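Local coordinates for protein 3-hydroxyacyl-CoA dehydrogenase (Archaeoglobus fulgidus, PDB 1ZEJ) that probably binds NAD+ and oxidises a hydroxyl group of its substrate, as a dimeric member of the 3-hydroxyacyl-CoA dehydrogenase family, at residues I27-A32 against E52-E57; L221-L226 against K274-R279; Y231-L236 against F245-W250. All blocks are in the same frame, centred on the assembly; numbering follows the deposited sequence.

Interaction 1: residues I27-A32 against E52-E57; sequences IAIAIA and EQIPEE
I29 and I54 bring their CG1 branches together because each holds CG1 beside its own backbone N and anti to the carbonyl carbon (chi1 -65° and -75°). The two branches then run past each other in opposite directions, with I29 CG1 3.7 Å from I54 CG1. Beyond this, chi2 of I29 is extended (167°), which runs CD1 on between I54 CG1 and the ring of P55; there I29 CD1 lies 3.9 Å from P55 CD, and the isoleucine branch meets the ring at a slant. The same methyl, I29 CD1, approaches Q53 O at 4.1 Å, while the amide end of Q53 leads away from the helix. The contact is thus mainly apolar, one isoleucine of a helix laid against the chain where it leaves helix 44-53. It belongs to the NAD-binding domain, whose GxGxxG pattern (G19, G21, G24) and mainly parallel sheet are consistent with a Rossmann fold; the predicted NAD+-binding residues L22 and N132 lie nearby, but neither belongs to the contact. Around the pair, L58 and H135 add to the packing of I29, I54 also rests on I62 and F64 of strand 62-65, and A28 and I31 seat helix 22-32 on V37 of strand 36-40.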
# COMPACT_ATOMS: atom_id res chain seq x y z
N ILE A 27 3.58 -6.10 -24.09
CA ILE A 27 2.21 -6.54 -24.36
C ILE A 27 2.23 -7.70 -25.39
O ILE A 27 1.52 -8.69 -25.23
CB ILE A 27 1.31 -5.37 -24.84
CG1 ILE A 27 1.07 -4.32 -23.72
CG2 ILE A 27 -0.04 -5.86 -25.37
CD1 ILE A 27 0.59 -2.97 -24.26
N ALA A 28 3.03 -7.55 -26.43
CA ALA A 28 3.19 -8.59 -27.47
C ALA A 28 3.70 -9.91 -26.85
O ALA A 28 3.15 -10.96 -27.14
CB ALA A 28 4.13 -8.11 -28.56
N ILE A 29 4.65 -9.81 -25.91
CA ILE A 29 5.17 -10.98 -25.20
C ILE A 29 4.11 -11.61 -24.32
O ILE A 29 3.95 -12.81 -24.35
CB ILE A 29 6.42 -10.65 -24.36
CG1 ILE A 29 7.57 -10.26 -25.26
CG2 ILE A 29 6.78 -11.81 -23.43
CD1 ILE A 29 8.73 -9.62 -24.50
N ALA A 30 3.36 -10.82 -23.59
CA ALA A 30 2.26 -11.32 -22.76
C ALA A 30 1.20 -12.06 -23.60
O ALA A 30 0.77 -13.16 -23.26
CB ALA A 30 1.61 -10.17 -21.98
N ILE A 31 0.83 -11.47 -24.72
CA ILE A 31 -0.22 -12.04 -25.54
C ILE A 31 0.23 -13.30 -26.35
O ILE A 31 -0.56 -14.22 -26.57
CB ILE A 31 -0.76 -10.92 -26.46
CG1 ILE A 31 -1.50 -9.90 -25.59
CG2 ILE A 31 -1.70 -11.49 -27.54
CD1 ILE A 31 -2.03 -8.73 -26.30
N ALA A 32 1.49 -13.32 -26.79
CA ALA A 32 2.00 -14.35 -27.62
C ALA A 32 2.09 -15.70 -26.91
O ALA A 32 2.22 -16.71 -27.59
CB ALA A 32 3.36 -13.98 -28.17
N GLU A 52 14.89 -8.79 -30.82
CA GLU A 52 16.00 -9.32 -30.04
C GLU A 52 15.72 -9.32 -28.54
O GLU A 52 16.42 -9.96 -27.81
CB GLU A 52 17.30 -8.60 -30.40
CG GLU A 52 17.37 -7.12 -30.04
CD GLU A 52 18.66 -6.46 -30.52
OE1 GLU A 52 19.44 -7.11 -31.26
OE2 GLU A 52 18.90 -5.27 -30.17
N GLN A 53 14.67 -8.63 -28.08
CA GLN A 53 14.28 -8.71 -26.67
C GLN A 53 13.15 -9.73 -26.41
O GLN A 53 12.77 -9.96 -25.26
CB GLN A 53 13.83 -7.33 -26.15
CG GLN A 53 14.90 -6.26 -26.23
CD GLN A 53 16.00 -6.47 -25.22
OE1 GLN A 53 17.15 -6.74 -25.57
NE2 GLN A 53 15.65 -6.37 -23.94
N ILE A 54 12.60 -10.33 -27.46
CA ILE A 54 11.48 -11.25 -27.30
C ILE A 54 11.98 -12.71 -27.13
O ILE A 54 12.90 -13.16 -27.84
CB ILE A 54 10.50 -11.09 -28.49
CG1 ILE A 54 9.70 -9.79 -28.31
CG2 ILE A 54 9.57 -12.29 -28.56
CD1 ILE A 54 9.20 -9.18 -29.57
N PRO A 55 11.39 -13.45 -26.16
CA PRO A 55 11.87 -14.83 -25.97
C PRO A 55 11.77 -15.64 -27.24
O PRO A 55 10.78 -15.56 -27.97
CB PRO A 55 10.96 -15.38 -24.87
CG PRO A 55 10.46 -14.20 -24.14
CD PRO A 55 10.34 -13.10 -25.17
N GLU A 56 12.80 -16.43 -27.51
CA GLU A 56 12.93 -17.07 -28.82
C GLU A 56 11.74 -17.98 -29.15
O GLU A 56 11.28 -18.01 -30.27
CB GLU A 56 14.27 -17.85 -28.89
CG GLU A 56 14.72 -18.10 -30.30
CD GLU A 56 16.22 -18.36 -30.44
OE1 GLU A 56 17.02 -18.01 -29.54
OE2 GLU A 56 16.60 -18.91 -31.50
N GLU A 57 11.22 -18.68 -28.15
CA GLU A 57 10.07 -19.57 -28.33
C GLU A 57 8.81 -18.86 -28.77
O GLU A 57 7.91 -19.53 -29.31
CB GLU A 57 9.70 -20.31 -27.04
CG GLU A 57 10.85 -20.59 -26.04
CD GLU A 57 11.15 -19.38 -25.18
OE1 GLU A 57 10.19 -18.82 -24.57
OE2 GLU A 57 12.35 -19.00 -25.13

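Interaction 2: residues L221-L226 against K274-R279; sequences LDYIGL and KAYEER
Y223 pushes its ring from the last turn of helix 197-224, in the helical C-terminal domain, into the first turn of the C-terminal helix 275-290, where R279, Y276 and A275 receive it, away from the annotated sites of its own chain. R279, described here in one of its two conformers, takes one face. Its CD lies 3.8 Å from the centroid of the Y223 ring and 25° off the ring normal, a CH-pi contact displaced toward the CD1 side of the rim, where R279 CD comes within 3.5 Å of Y223 CD1. CG of R279 stands anti to the backbone N (chi1 167°) and the chain is extended from there to NE, which lays the aliphatic part alongside the ring, running in the opposite direction, with CB also near CE1 and CZ. The guanidinium plane is turned 42° from the ring. Y276 comes instead to the edge, its CD1 in the plane of the Y223 ring and 3.9 Å from Y223 CD1. At the far end of the tyrosine, Y223 OH gives a weak hydrogen bond to A275 O at 3.4 Å; that carbonyl also accepts the helical bond from R279 N. An alanine here lacks the ring and would probably leave the R279 methylenes without their support, opening a gap between the helix ends. F215, whose ring meets that of Y223 at a steep angle, also touches R279. The guanidinium continues to the second subunit, where R279 NH2 bonds to N132 O. Chemically, the tyrosine works mainly as an apolar surface: it lies along the hydrocarbon part of an arginine whose charged end serves the dimer interface, and packing inside one subunit probably helps to place a group that bonds to the other.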
# COMPACT_ATOMS: atom_id res chain seq x y z
N LEU A 221 -9.30 -3.68 7.24
CA LEU A 221 -10.29 -2.96 8.05
C LEU A 221 -11.19 -3.90 8.82
O LEU A 221 -11.42 -3.68 10.02
CB LEU A 221 -11.08 -1.96 7.19
CG LEU A 221 -11.80 -0.79 7.84
CD1 LEU A 221 -10.84 0.09 8.68
CD2 LEU A 221 -12.39 -0.00 6.71
N ASP A 222 -11.62 -5.00 8.19
CA ASP A 222 -12.46 -6.01 8.86
C ASP A 222 -11.80 -6.60 10.11
O ASP A 222 -12.46 -6.91 11.08
CB ASP A 222 -12.83 -7.16 7.90
CG ASP A 222 -14.00 -6.80 6.97
OD1 ASP A 222 -14.78 -5.87 7.30
OD2 ASP A 222 -14.17 -7.47 5.92
N TYR A 223 -10.50 -6.81 10.04
CA TYR A 223 -9.71 -7.32 11.15
C TYR A 223 -9.47 -6.25 12.21
O TYR A 223 -9.47 -6.56 13.40
CB TYR A 223 -8.35 -7.78 10.64
CG TYR A 223 -8.41 -9.07 9.95
CD1 TYR A 223 -8.41 -10.25 10.67
CD2 TYR A 223 -8.53 -9.14 8.58
CE1 TYR A 223 -8.46 -11.46 10.04
CE2 TYR A 223 -8.60 -10.36 7.95
CZ TYR A 223 -8.55 -11.51 8.74
OH TYR A 223 -8.64 -12.71 8.12
N ILE A 224 -9.21 -5.02 11.78
CA ILE A 224 -9.15 -3.87 12.68
C ILE A 224 -10.47 -3.78 13.44
O ILE A 224 -10.48 -3.64 14.67
CB ILE A 224 -8.84 -2.54 11.91
CG1 ILE A 224 -7.33 -2.45 11.63
CG2 ILE A 224 -9.28 -1.28 12.69
CD1 ILE A 224 -7.00 -1.53 10.49
N GLY A 225 -11.59 -3.89 12.71
CA GLY A 225 -12.91 -3.71 13.27
C GLY A 225 -13.48 -2.44 12.70
O GLY A 225 -12.87 -1.38 12.79
N LEU A 226 -14.63 -2.56 12.03
CA LEU A 226 -15.25 -1.41 11.39
C LEU A 226 -15.73 -0.40 12.42
O LEU A 226 -15.61 0.79 12.18
CB LEU A 226 -16.42 -1.84 10.50
CG LEU A 226 -16.10 -2.15 9.04
CD1 LEU A 226 -14.93 -3.09 8.87
CD2 LEU A 226 -17.37 -2.66 8.32
N LYS A 274 -11.71 -19.37 12.05
CA LYS A 274 -10.25 -19.39 12.15
C LYS A 274 -9.59 -18.16 11.50
O LYS A 274 -8.40 -18.17 11.28
CB LYS A 274 -9.71 -20.65 11.49
N ALA A 275 -10.36 -17.14 11.18
CA ALA A 275 -9.86 -15.99 10.42
C ALA A 275 -8.63 -15.33 11.05
O ALA A 275 -7.65 -15.06 10.36
CB ALA A 275 -10.96 -14.98 10.24
N TYR A 276 -8.68 -15.06 12.36
CA TYR A 276 -7.57 -14.39 13.04
C TYR A 276 -6.32 -15.28 12.99
O TYR A 276 -5.22 -14.81 12.69
CB TYR A 276 -7.91 -14.09 14.51
CG TYR A 276 -8.97 -13.03 14.70
CD1 TYR A 276 -8.79 -11.73 14.22
CD2 TYR A 276 -10.13 -13.32 15.42
CE1 TYR A 276 -9.77 -10.76 14.42
CE2 TYR A 276 -11.10 -12.37 15.61
CZ TYR A 276 -10.92 -11.10 15.12
OH TYR A 276 -11.91 -10.18 15.34
N GLU A 277 -6.49 -16.56 13.27
CA GLU A 277 -5.38 -17.49 13.26
C GLU A 277 -4.76 -17.58 11.86
O GLU A 277 -3.54 -17.57 11.72
CB GLU A 277 -5.85 -18.88 13.71
CG GLU A 277 -6.32 -18.90 15.15
N GLU A 278 -5.61 -17.67 10.83
CA GLU A 278 -5.13 -17.71 9.44
C GLU A 278 -4.42 -16.42 9.02
O GLU A 278 -3.40 -16.48 8.33
CB GLU A 278 -6.25 -18.06 8.46
CG GLU A 278 -6.65 -19.51 8.66
CD GLU A 278 -7.87 -19.96 7.89
OE1 GLU A 278 -8.23 -19.30 6.89
OE2 GLU A 278 -8.43 -21.01 8.27
N ARG A 279 -4.95 -15.26 9.40
CA ARG A 279 -4.23 -14.00 9.19
C ARG A 279 -2.77 -14.05 9.68
O ARG A 279 -1.85 -13.69 8.95
CB ARG A 279 -4.96 -12.85 9.87
CG ARG A 279 -4.15 -11.56 9.98
CD ARG A 279 -4.90 -10.45 10.67
NE ARG A 279 -4.13 -9.20 10.74
CZ ARG A 279 -3.20 -8.91 11.65
NH1 ARG A 279 -2.85 -9.78 12.60
NH2 ARG A 279 -2.58 -7.73 11.59

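Interaction 3: residues Y231-L236 against F245-W250; sequences YASLYL and FKPPEW
L236 and F245 make the close-packed end of this contact. L236 CB sits over one face of the F245 ring, 3.7 Å from its centroid and 18° off the normal, a CH-pi contact displaced toward CG. With CG of L236 beside its backbone N (chi1 -69°), the branch reaches on along the ring, and L236 CD1 lies 3.7 Å from F245 CE1. Both residues are buried, and the second subunit helps to enclose them: its V109 packs on L236 and its A181 on F245. The other end, at S233, L234 and P247, is looser and partly exposed. There L234 CD1 meets P247 CG at 3.8 Å, though the CB of L234 points away from the proline, and S233 OG, in the conformer described, rests 3.6 Å from P247 CB. In that conformer the serine hydroxyl is turned back into its own helix, bonded to Y230 O. The backbones come closest at S233 and F245, without bonding: S233 O and F245 O, both acceptors, are 3.3 Å apart. The contact folds the proline-containing chain of residues 245-248 back along helix 226-240 just before helix 249-256 begins. Within this helical C-terminal domain, Y237 of helix 226-240 also touches F245, and Y230 touches P247.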
# COMPACT_ATOMS: atom_id res chain seq x y z
N TYR A 231 -15.01 4.97 15.00
CA TYR A 231 -14.77 5.78 16.19
C TYR A 231 -13.32 6.28 16.24
O TYR A 231 -13.08 7.37 16.70
CB TYR A 231 -15.15 5.01 17.46
CG TYR A 231 -16.62 4.67 17.53
CD1 TYR A 231 -17.59 5.68 17.58
CD2 TYR A 231 -17.04 3.34 17.53
CE1 TYR A 231 -18.93 5.37 17.63
CE2 TYR A 231 -18.38 3.02 17.58
CZ TYR A 231 -19.33 4.03 17.63
OH TYR A 231 -20.67 3.69 17.69
N ALA A 232 -12.36 5.51 15.76
CA ALA A 232 -10.96 5.98 15.76
C ALA A 232 -10.78 7.09 14.74
O ALA A 232 -10.27 8.15 15.07
CB ALA A 232 -9.99 4.85 15.49
N SER A 233 -11.25 6.89 13.52
CA SER A 233 -11.19 7.98 12.52
C SER A 233 -11.95 9.21 12.97
O SER A 233 -11.42 10.33 12.87
CB SER A 233 -11.79 7.50 11.19
OG SER A 233 -13.21 7.46 11.26
N LEU A 234 -13.16 9.02 13.51
CA LEU A 234 -13.95 10.12 14.09
C LEU A 234 -13.19 10.94 15.17
O LEU A 234 -13.26 12.18 15.23
CB LEU A 234 -15.23 9.54 14.71
CG LEU A 234 -16.20 10.55 15.33
CD1 LEU A 234 -16.86 11.37 14.24
CD2 LEU A 234 -17.26 9.86 16.18
N TYR A 235 -12.45 10.24 16.04
CA TYR A 235 -11.66 10.93 17.06
C TYR A 235 -10.61 11.75 16.33
O TYR A 235 -10.44 12.93 16.61
CB TYR A 235 -10.98 9.94 18.03
CG TYR A 235 -9.84 10.58 18.85
CD1 TYR A 235 -8.52 10.63 18.35
CD2 TYR A 235 -10.07 11.12 20.10
CE1 TYR A 235 -7.48 11.22 19.11
CE2 TYR A 235 -9.04 11.69 20.86
CZ TYR A 235 -7.75 11.75 20.35
OH TYR A 235 -6.71 12.33 21.08
N LEU A 236 -9.90 11.11 15.41
CA LEU A 236 -8.83 11.76 14.66
C LEU A 236 -9.37 12.96 13.89
O LEU A 236 -8.74 14.02 13.86
CB LEU A 236 -8.16 10.77 13.70
CG LEU A 236 -7.34 9.69 14.40
CD1 LEU A 236 -6.84 8.66 13.38
CD2 LEU A 236 -6.18 10.32 15.21
N PHE A 245 -9.34 12.01 7.62
CA PHE A 245 -9.87 11.33 8.80
C PHE A 245 -11.40 11.29 8.81
O PHE A 245 -11.99 10.58 9.64
CB PHE A 245 -9.35 11.99 10.09
CG PHE A 245 -7.86 11.85 10.28
CD1 PHE A 245 -7.22 10.60 10.14
CD2 PHE A 245 -7.10 12.95 10.68
CE1 PHE A 245 -5.83 10.47 10.33
CE2 PHE A 245 -5.72 12.84 10.85
CZ PHE A 245 -5.08 11.60 10.69
N LYS A 246 -12.05 12.04 7.92
CA LYS A 246 -13.51 12.18 7.99
C LYS A 246 -14.17 10.78 7.82
O LYS A 246 -13.92 10.09 6.83
CB LYS A 246 -14.03 13.17 6.94
CG LYS A 246 -15.44 13.70 7.21
CD LYS A 246 -16.03 14.42 5.99
CE LYS A 246 -15.63 15.92 5.91
NZ LYS A 246 -16.12 16.56 4.64
N PRO A 247 -14.99 10.37 8.81
CA PRO A 247 -15.61 9.02 8.84
C PRO A 247 -16.67 8.77 7.74
O PRO A 247 -17.69 9.46 7.70
CB PRO A 247 -16.26 8.97 10.23
CG PRO A 247 -16.53 10.38 10.57
CD PRO A 247 -15.39 11.17 9.98
N PRO A 248 -16.45 7.75 6.88
CA PRO A 248 -17.32 7.52 5.73
C PRO A 248 -18.72 7.06 6.09
O PRO A 248 -18.90 6.31 7.04
CB PRO A 248 -16.58 6.44 4.95
CG PRO A 248 -15.74 5.75 5.91
CD PRO A 248 -15.36 6.75 6.94
N GLU A 249 -19.68 7.51 5.31
CA GLU A 249 -21.08 7.10 5.41
C GLU A 249 -21.34 5.59 5.25
O GLU A 249 -22.15 5.02 5.98
CB GLU A 249 -21.89 7.85 4.35
CG GLU A 249 -23.38 7.53 4.33
CD GLU A 249 -24.10 8.26 3.23
OE1 GLU A 249 -23.72 8.07 2.05
OE2 GLU A 249 -25.07 9.01 3.53
N TRP A 250 -20.66 4.95 4.29
CA TRP A 250 -20.82 3.50 4.06
C TRP A 250 -20.50 2.71 5.33
O TRP A 250 -21.10 1.67 5.60
CB TRP A 250 -19.98 3.00 2.86
CG TRP A 250 -18.49 3.01 3.02
CD1 TRP A 250 -17.62 3.92 2.50
CD2 TRP A 250 -17.67 2.03 3.71
NE1 TRP A 250 -16.33 3.59 2.83
CE2 TRP A 250 -16.32 2.45 3.57
CE3 TRP A 250 -17.95 0.87 4.46
CZ2 TRP A 250 -15.26 1.75 4.14
CZ3 TRP A 250 -16.89 0.18 5.04
CH2 TRP A 250 -15.55 0.62 4.86

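In the fold
From the N terminus, interaction 1 comes first: it closes a short loop through strand 36-40 and joins helix 22-32 to the end of helix 44-53 in the NAD-binding domain. Much later the chain enters the helical C-terminal domain. Interaction 2 opens there at the end of helix 197-224 and closes only at helix 275-290; interaction 3, a tight return from helix 226-240 to the approach of helix 249-256, is nested inside that loop. Interactions 2 and 3 touch where L221 CD2 meets W250 CH2 at 3.7 Å, and both reach the second subunit. Interaction 1 stands apart, its centre about 41 Å from that of interaction 2 and about 48 Å from that of interaction 3.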